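PDB 1VI0: fatty acid metabolism regulator protein from Bacillus subtilis, which represses the genes for fatty acid transport and beta-oxidation as a DNA-binding homodimer, and lets go of DNA when long-chain acyl-CoA binds. Local coordinates for residues 11-16 and 47-52; 18-23 and 27-32. All blocks are in the same frame, centred on the assembly; numbering follows the deposited sequence.

Contact 1 (11-16 and 47-52)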
HETATM    1  N   MSE A  11      -5.940 -26.557  -7.294  1.00 33.95           N
HETATM    2  CA  MSE A  11      -4.661 -25.855  -7.291  1.00 33.30           C
HETATM    3  C   MSE A  11      -4.042 -25.654  -8.632  1.00 31.62           C
HETATM    4  O   MSE A  11      -3.348 -24.628  -8.833  1.00 33.17           O
HETATM    5  CB  MSE A  11      -3.698 -26.472  -6.268  1.00 40.44           C
HETATM    6  CG  MSE A  11      -4.269 -26.381  -4.842  1.00 46.11           C
HETATM    7 SE   MSE A  11      -4.225 -24.570  -4.199  1.00 62.82          SE
HETATM    8  CE  MSE A  11      -2.496 -24.055  -4.853  1.00 54.93           C
ATOM      9  N   GLN A  12      -4.276 -26.498  -9.641  1.00 28.89           N
ATOM     10  CA  GLN A  12      -3.752 -26.262 -10.972  1.00 29.82           C
ATOM     11  C   GLN A  12      -4.329 -24.946 -11.539  1.00 29.32           C
ATOM     12  O   GLN A  12      -3.691 -24.231 -12.304  1.00 28.53           O
ATOM     13  CB  GLN A  12      -4.177 -27.352 -11.963  1.00 34.15           C
ATOM     14  CG  GLN A  12      -3.345 -28.624 -11.894  1.00 41.32           C
ATOM     15  CD  GLN A  12      -3.933 -29.635 -12.903  1.00 43.01           C
ATOM     16  OE1 GLN A  12      -3.664 -29.444 -14.090  1.00 44.78           O
ATOM     17  NE2 GLN A  12      -4.704 -30.565 -12.385  1.00 40.35           N
ATOM     18  N   ILE A  13      -5.642 -24.792 -11.261  1.00 27.06           N
ATOM     19  CA  ILE A  13      -6.303 -23.567 -11.726  1.00 26.04           C
ATOM     20  C   ILE A  13      -5.794 -22.349 -10.959  1.00 24.54           C
ATOM     21  O   ILE A  13      -5.501 -21.320 -11.574  1.00 24.92           O
ATOM     22  CB  ILE A  13      -7.833 -23.676 -11.574  1.00 22.82           C
ATOM     23  CG1 ILE A  13      -8.364 -24.657 -12.644  1.00 24.96           C
ATOM     24  CG2 ILE A  13      -8.499 -22.322 -11.733  1.00 28.33           C
ATOM     25  CD1 ILE A  13      -9.697 -25.292 -12.227  1.00 26.47           C
ATOM     26  N   ILE A  14      -5.705 -22.486  -9.637  1.00 25.29           N
ATOM     27  CA  ILE A  14      -5.173 -21.329  -8.869  1.00 27.40           C
ATOM     28  C   ILE A  14      -3.787 -20.929  -9.364  1.00 26.02           C
ATOM     29  O   ILE A  14      -3.460 -19.769  -9.565  1.00 25.36           O
ATOM     30  CB  ILE A  14      -5.117 -21.667  -7.380  1.00 28.73           C
ATOM     31  CG1 ILE A  14      -6.523 -21.847  -6.816  1.00 27.01           C
ATOM     32  CG2 ILE A  14      -4.366 -20.561  -6.629  1.00 27.33           C
ATOM     33  CD1 ILE A  14      -7.365 -20.600  -6.776  1.00 32.81           C
ATOM     34  N   ASP A  15      -2.926 -21.905  -9.674  1.00 29.65           N
ATOM     35  CA  ASP A  15      -1.568 -21.624 -10.135  1.00 29.54           C
ATOM     36  C   ASP A  15      -1.543 -21.013 -11.499  1.00 30.13           C
ATOM     37  O   ASP A  15      -0.784 -20.076 -11.818  1.00 30.20           O
ATOM     38  CB  ASP A  15      -0.749 -22.921 -10.058  1.00 37.33           C
ATOM     39  CG  ASP A  15      -0.259 -23.257  -8.674  1.00 37.59           C
ATOM     40  OD1 ASP A  15      -0.565 -22.589  -7.682  1.00 41.26           O
ATOM     41  OD2 ASP A  15       0.475 -24.287  -8.558  1.00 44.78           O
ATOM     42  N   ALA A  16      -2.454 -21.477 -12.390  1.00 26.49           N
ATOM     43  CA  ALA A  16      -2.527 -20.874 -13.714  1.00 26.44           C
ATOM     44  C   ALA A  16      -3.069 -19.460 -13.594  1.00 21.02           C
ATOM     45  O   ALA A  16      -2.613 -18.546 -14.272  1.00 23.77           O
ATOM     46  CB  ALA A  16      -3.416 -21.713 -14.614  1.00 32.09           C
ATOM     47  N   LEU A  47     -16.700 -25.503 -12.356  1.00 26.87           N
ATOM     48  CA  LEU A  47     -16.982 -26.582 -11.397  1.00 30.15           C
ATOM     49  C   LEU A  47     -16.387 -26.218 -10.045  1.00 30.34           C
ATOM     50  O   LEU A  47     -16.931 -26.568  -9.009  1.00 29.59           O
ATOM     51  CB  LEU A  47     -16.399 -27.862 -11.959  1.00 32.46           C
ATOM     52  CG  LEU A  47     -16.716 -29.221 -11.386  1.00 36.97           C
ATOM     53  CD1 LEU A  47     -15.637 -29.631 -10.392  1.00 38.98           C
ATOM     54  CD2 LEU A  47     -18.091 -29.344 -10.764  1.00 34.46           C
ATOM     55  N   TYR A  48     -15.325 -25.396 -10.009  1.00 30.11           N
ATOM     56  CA  TYR A  48     -14.725 -25.043  -8.718  1.00 30.16           C
ATOM     57  C   TYR A  48     -14.929 -23.615  -8.299  1.00 28.60           C
ATOM     58  O   TYR A  48     -14.804 -23.331  -7.068  1.00 28.32           O
ATOM     59  CB  TYR A  48     -13.196 -25.333  -8.811  1.00 28.97           C
ATOM     60  CG  TYR A  48     -12.922 -26.825  -8.930  1.00 30.10           C
ATOM     61  CD1 TYR A  48     -13.064 -27.627  -7.807  1.00 32.23           C
ATOM     62  CD2 TYR A  48     -12.492 -27.399 -10.099  1.00 32.20           C
ATOM     63  CE1 TYR A  48     -12.800 -28.985  -7.862  1.00 33.82           C
ATOM     64  CE2 TYR A  48     -12.221 -28.757 -10.176  1.00 34.58           C
ATOM     65  CZ  TYR A  48     -12.365 -29.534  -9.058  1.00 34.68           C
ATOM     66  OH  TYR A  48     -12.120 -30.902  -9.089  1.00 36.66           O
ATOM     67  N   PHE A  49     -15.136 -22.682  -9.216  1.00 27.18           N
ATOM     68  CA  PHE A  49     -15.265 -21.269  -8.925  1.00 25.27           C
ATOM     69  C   PHE A  49     -16.528 -20.625  -9.523  1.00 26.05           C
ATOM     70  O   PHE A  49     -16.919 -20.994 -10.637  1.00 27.13           O
ATOM     71  CB  PHE A  49     -14.053 -20.481  -9.454  1.00 27.52           C
ATOM     72  CG  PHE A  49     -12.753 -21.013  -8.899  1.00 26.87           C
ATOM     73  CD1 PHE A  49     -12.342 -20.641  -7.623  1.00 29.74           C
ATOM     74  CD2 PHE A  49     -12.031 -21.952  -9.613  1.00 26.61           C
ATOM     75  CE1 PHE A  49     -11.172 -21.145  -7.088  1.00 24.39           C
ATOM     76  CE2 PHE A  49     -10.855 -22.457  -9.071  1.00 28.29           C
ATOM     77  CZ  PHE A  49     -10.439 -22.080  -7.822  1.00 25.56           C
ATOM     78  N   LYS A  50     -16.998 -19.563  -8.905  1.00 26.18           N
ATOM     79  CA  LYS A  50     -18.164 -18.825  -9.347  1.00 26.15           C
ATOM     80  C   LYS A  50     -17.954 -17.968 -10.573  1.00 27.05           C
ATOM     81  O   LYS A  50     -18.912 -17.738 -11.360  1.00 27.57           O
ATOM     82  CB  LYS A  50     -18.662 -17.881  -8.241  1.00 26.91           C
ATOM     83  CG  LYS A  50     -19.140 -18.587  -6.985  1.00 25.44           C
ATOM     84  CD  LYS A  50     -19.870 -17.560  -6.123  1.00 33.94           C
ATOM     85  CE  LYS A  50     -20.213 -17.941  -4.743  1.00 35.07           C
ATOM     86  NZ  LYS A  50     -20.851 -19.244  -4.552  1.00 39.59           N
ATOM     87  N   ASN A  51     -16.811 -17.302 -10.648  1.00 26.46           N
ATOM     88  CA  ASN A  51     -16.429 -16.378 -11.684  1.00 25.67           C
ATOM     89  C   ASN A  51     -14.947 -15.930 -11.430  1.00 25.11           C
ATOM     90  O   ASN A  51     -14.350 -16.459 -10.478  1.00 25.94           O
ATOM     91  CB  ASN A  51     -17.292 -15.111 -11.631  1.00 27.88           C
ATOM     92  CG  ASN A  51     -17.485 -14.628 -10.195  1.00 30.72           C
ATOM     93  OD1 ASN A  51     -16.573 -14.686  -9.349  1.00 27.76           O
ATOM     94  ND2 ASN A  51     -18.713 -14.236  -9.885  1.00 33.05           N
ATOM     95  N   LYS A  52     -14.488 -15.041 -12.262  1.00 27.23           N
ATOM     96  CA  LYS A  52     -13.106 -14.496 -12.203  1.00 28.19           C
ATOM     97  C   LYS A  52     -12.816 -13.937 -10.823  1.00 25.33           C
ATOM     98  O   LYS A  52     -11.795 -14.222 -10.154  1.00 26.87           O
ATOM     99  CB  LYS A  52     -13.008 -13.355 -13.225  1.00 30.03           C
ATOM    100  CG  LYS A  52     -11.643 -12.885 -13.588  1.00 37.25           C
ATOM    101  CD  LYS A  52     -11.655 -11.925 -14.773  1.00 37.94           C
ATOM    102  CE  LYS A  52     -12.033 -10.526 -14.373  1.00 41.32           C
ATOM    103  NZ  LYS A  52     -11.465  -9.512 -15.312  1.00 42.71           N
TER

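Contact 2 (18-23 and 27-32)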
ATOM      1  N   VAL A  18      -2.578 -17.389 -11.145  1.00 24.24           N
ATOM      2  CA  VAL A  18      -1.489 -16.462 -10.750  1.00 22.46           C
ATOM      3  C   VAL A  18      -0.723 -15.974 -11.947  1.00 22.49           C
ATOM      4  O   VAL A  18      -0.406 -14.811 -12.107  1.00 24.72           O
ATOM      5  CB  VAL A  18      -0.548 -17.135  -9.733  1.00 26.69           C
ATOM      6  CG1 VAL A  18       0.671 -16.234  -9.487  1.00 24.50           C
ATOM      7  CG2 VAL A  18      -1.271 -17.366  -8.430  1.00 25.12           C
ATOM      8  N   GLU A  19      -0.351 -16.914 -12.819  1.00 24.90           N
ATOM      9  CA  GLU A  19       0.404 -16.620 -14.010  1.00 24.56           C
ATOM     10  C   GLU A  19      -0.289 -15.683 -14.964  1.00 24.83           C
ATOM     11  O   GLU A  19       0.250 -14.659 -15.386  1.00 27.42           O
ATOM     12  CB  GLU A  19       0.711 -17.950 -14.723  1.00 31.24           C
ATOM     13  CG  GLU A  19       1.885 -17.732 -15.687  1.00 41.34           C
ATOM     14  CD  GLU A  19       1.507 -18.096 -17.099  1.00 45.67           C
ATOM     15  OE1 GLU A  19       0.515 -17.528 -17.637  1.00 47.76           O
ATOM     16  OE2 GLU A  19       2.212 -18.958 -17.672  1.00 50.22           O
ATOM     17  N   VAL A  20      -1.544 -16.023 -15.316  1.00 24.98           N
ATOM     18  CA  VAL A  20      -2.296 -15.217 -16.261  1.00 23.49           C
ATOM     19  C   VAL A  20      -2.563 -13.825 -15.736  1.00 22.67           C
ATOM     20  O   VAL A  20      -2.349 -12.837 -16.440  1.00 25.46           O
ATOM     21  CB  VAL A  20      -3.624 -15.921 -16.636  1.00 27.24           C
ATOM     22  CG1 VAL A  20      -4.481 -15.014 -17.480  1.00 26.61           C
ATOM     23  CG2 VAL A  20      -3.364 -17.260 -17.310  1.00 28.30           C
ATOM     24  N   ILE A  21      -2.979 -13.739 -14.475  1.00 25.50           N
ATOM     25  CA  ILE A  21      -3.273 -12.433 -13.841  1.00 24.23           C
ATOM     26  C   ILE A  21      -1.997 -11.600 -13.737  1.00 22.88           C
ATOM     27  O   ILE A  21      -1.995 -10.387 -14.016  1.00 23.71           O
ATOM     28  CB  ILE A  21      -3.920 -12.640 -12.481  1.00 21.43           C
ATOM     29  CG1 ILE A  21      -5.353 -13.206 -12.567  1.00 24.64           C
ATOM     30  CG2 ILE A  21      -3.902 -11.399 -11.629  1.00 23.28           C
ATOM     31  CD1 ILE A  21      -5.731 -13.951 -11.296  1.00 23.77           C
ATOM     32  N   ALA A  22      -0.849 -12.223 -13.482  1.00 24.34           N
ATOM     33  CA  ALA A  22       0.405 -11.495 -13.371  1.00 25.01           C
ATOM     34  C   ALA A  22       0.806 -10.960 -14.759  1.00 25.32           C
ATOM     35  O   ALA A  22       1.129  -9.798 -14.901  1.00 28.17           O
ATOM     36  CB  ALA A  22       1.510 -12.420 -12.856  1.00 29.03           C
ATOM     37  N   GLU A  23       0.724 -11.841 -15.743  1.00 27.29           N
ATOM     38  CA  GLU A  23       1.098 -11.563 -17.102  1.00 31.19           C
ATOM     39  C   GLU A  23       0.151 -10.639 -17.825  1.00 31.16           C
ATOM     40  O   GLU A  23       0.624  -9.739 -18.537  1.00 32.74           O
ATOM     41  CB  GLU A  23       1.278 -12.881 -17.893  1.00 36.24           C
ATOM     42  CG  GLU A  23       2.516 -13.644 -17.427  1.00 43.11           C
ATOM     43  CD  GLU A  23       2.546 -15.083 -17.891  1.00 49.58           C
ATOM     44  OE1 GLU A  23       3.457 -15.814 -17.408  1.00 51.18           O
ATOM     45  OE2 GLU A  23       1.710 -15.520 -18.707  1.00 48.82           O
ATOM     46  N   HIS A  27      -7.912  -7.414 -14.965  1.00 32.11           N
ATOM     47  CA  HIS A  27      -9.048  -7.071 -15.848  1.00 32.97           C
ATOM     48  C   HIS A  27      -9.015  -7.796 -17.155  1.00 34.37           C
ATOM     49  O   HIS A  27     -10.088  -8.064 -17.753  1.00 36.57           O
ATOM     50  CB  HIS A  27      -9.111  -5.540 -15.994  1.00 36.81           C
ATOM     51  CG  HIS A  27      -9.602  -4.965 -14.673  1.00 39.14           C
ATOM     52  ND1 HIS A  27     -10.831  -5.341 -14.156  1.00 39.71           N
ATOM     53  CD2 HIS A  27      -9.052  -4.130 -13.791  1.00 38.59           C
ATOM     54  CE1 HIS A  27     -11.019  -4.729 -13.001  1.00 39.86           C
ATOM     55  NE2 HIS A  27      -9.951  -3.984 -12.752  1.00 39.41           N
ATOM     56  N   GLN A  28      -7.853  -8.205 -17.630  1.00 34.90           N
ATOM     57  CA  GLN A  28      -7.706  -8.947 -18.877  1.00 35.62           C
ATOM     58  C   GLN A  28      -7.513 -10.433 -18.681  1.00 34.21           C
ATOM     59  O   GLN A  28      -7.133 -11.148 -19.613  1.00 36.83           O
ATOM     60  CB  GLN A  28      -6.499  -8.365 -19.646  1.00 37.09           C
ATOM     61  CG  GLN A  28      -6.516  -6.834 -19.671  1.00 40.74           C
ATOM     62  N   SER A  29      -7.741 -10.965 -17.500  1.00 34.37           N
ATOM     63  CA  SER A  29      -7.629 -12.344 -17.143  1.00 31.23           C
ATOM     64  C   SER A  29      -8.966 -13.081 -17.080  1.00 35.12           C
ATOM     65  O   SER A  29      -9.403 -13.582 -16.026  1.00 34.83           O
ATOM     66  CB  SER A  29      -6.939 -12.456 -15.753  1.00 30.88           C
ATOM     67  OG  SER A  29      -5.675 -11.824 -15.806  1.00 32.88           O
ATOM     68  N   GLN A  30      -9.602 -13.302 -18.233  1.00 33.96           N
ATOM     69  CA  GLN A  30     -10.866 -14.010 -18.246  1.00 35.65           C
ATOM     70  C   GLN A  30     -10.715 -15.508 -18.052  1.00 32.65           C
ATOM     71  O   GLN A  30      -9.703 -16.123 -18.352  1.00 36.07           O
ATOM     72  CB  GLN A  30     -11.660 -13.720 -19.542  1.00 38.52           C
ATOM     73  CG  GLN A  30     -13.139 -14.113 -19.399  1.00 42.83           C
ATOM     74  CD  GLN A  30     -13.762 -13.506 -18.154  1.00 44.66           C
ATOM     75  OE1 GLN A  30     -14.395 -14.186 -17.336  1.00 40.50           O
ATOM     76  NE2 GLN A  30     -13.559 -12.192 -18.001  1.00 48.11           N
ATOM     77  N   VAL A  31     -11.794 -16.133 -17.580  1.00 33.24           N
ATOM     78  CA  VAL A  31     -11.858 -17.564 -17.359  1.00 33.08           C
ATOM     79  C   VAL A  31     -11.318 -18.372 -18.511  1.00 33.59           C
ATOM     80  O   VAL A  31     -10.460 -19.269 -18.337  1.00 34.18           O
ATOM     81  CB  VAL A  31     -13.314 -17.947 -17.002  1.00 33.40           C
ATOM     82  CG1 VAL A  31     -13.486 -19.441 -16.791  1.00 31.42           C
ATOM     83  CG2 VAL A  31     -13.720 -17.203 -15.722  1.00 36.66           C
ATOM     84  N   SER A  32     -11.675 -18.055 -19.756  1.00 33.71           N
ATOM     85  CA  SER A  32     -11.174 -18.782 -20.908  1.00 35.59           C
ATOM     86  C   SER A  32      -9.650 -18.777 -20.969  1.00 35.07           C
ATOM     87  O   SER A  32      -9.059 -19.806 -21.270  1.00 35.43           O
ATOM     88  CB  SER A  32     -11.746 -18.226 -22.211  1.00 38.03           C
ATOM     89  OG  SER A  32     -11.191 -16.933 -22.482  1.00 44.29           O
TER

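Contact 1 (11-16 and 47-52)
The ring of Phe-49 packs through CE2 and CZ against two neighbouring isoleucines of helix 9-24, Ile-13 and Ile-14, and all three residue contacts between 11-16 and 47-52 join apolar side chains. From Ile-13 CB, which lies 4.1 Å from Phe-49 CE2, the side chain divides. A chi1 of -72° keeps CG1 beside the backbone N and leaves CG2 anti to it, so the two branches diverge to different partners. CG2 makes the closer touch, 3.6 Å from CE2 of Phe-49. The other branch runs through CG1 to CD1, which ends 4.1 Å from Tyr-48 CD2, and there the two side chains cross at about a right angle. One branched residue thus serves two successive aromatics. Both belong to the end of the predicted helix-turn-helix of this TetR-family domain, which the contact sets against the domain's first helix. Ile-14 meets the far end of the Phe-49 ring with its tip, CD1 standing 3.6 Å from CZ. A long flat ring suits this place because it spans both isoleucines, and Tyr-10 stacks on it while Ile-55 and Ser-58 of helix 52-75 also touch it. Were Phe-49 an alanine, Ile-13 CG2 and Ile-14 CD1 would probably lose the ring they pack on, and Tyr-10 its stacking partner. Tyr-48, partly exposed, also rests on Lys-9 and Tyr-10.

Contact 2 (18-23 and 27-32)
The chain leaves helix 9-24, turns, and comes back alongside it, bringing the CA atoms of Ile-21 and Ser-29 to 5.5 Å before helix 31-38 begins. Such closeness to a helix backbone calls for a small side chain, and Ser-29, buried and pointing at the helix, supplies one. Its CB sits 3.6 Å from Ile-21 CG1 and 3.9 Å from Val-20 CG1, against two branched residues that give the helix an apolar surface. With chi1 at -58°, OG lies beside the backbone N of Ser-29 and anti to its carbonyl carbon, which carries the hydroxyl in against the helix main chain. There OG is 3.2 Å from Ile-21 CA and 3.5 Å from Val-20 O. Its hydrogen-bond partner is Gly-25 O, just after the helix, while Val-20 O receives the amide ND2 of Asn-24. Ile-21 also reaches Leu-59 of helix 52-75, and Val-31, the first residue of helix 31-38, packs on Ile-45 and Tyr-46 of the next helix. Gln-30 occupies the N-cap position of helix 31-38, its OE1 taking a weak bond from Val-31 N (3.3 Å). The contact therefore joins the first helix to the approach to the predicted helix-turn-helix, and its chemistry is mixed: CB and OG of the serine both pack on the two aliphatic side chains, while the buried hydroxyl is satisfied in the turn, with Gly-25 O as acceptor.

Overall arrangement
From the N terminus, helix 9-24 comes first and supplies one side of both contacts: its early turns to contact 1, its later ones to contact 2. Contact 2 closes a short loop almost at once, where the chain turns back ahead of helix 31-38. Helices 31-38 and 42-48 follow, and contact 1 then closes the larger loop at the exit from helix 42-48, so that contact 2 is nested within it. Their centres are 11 Å apart, and Lys-52, opening helix 52-75, bridges them by packing on Ser-29. Together they hold the entrance and exit of the predicted helix-turn-helix against the first helix of the DNA-binding domain.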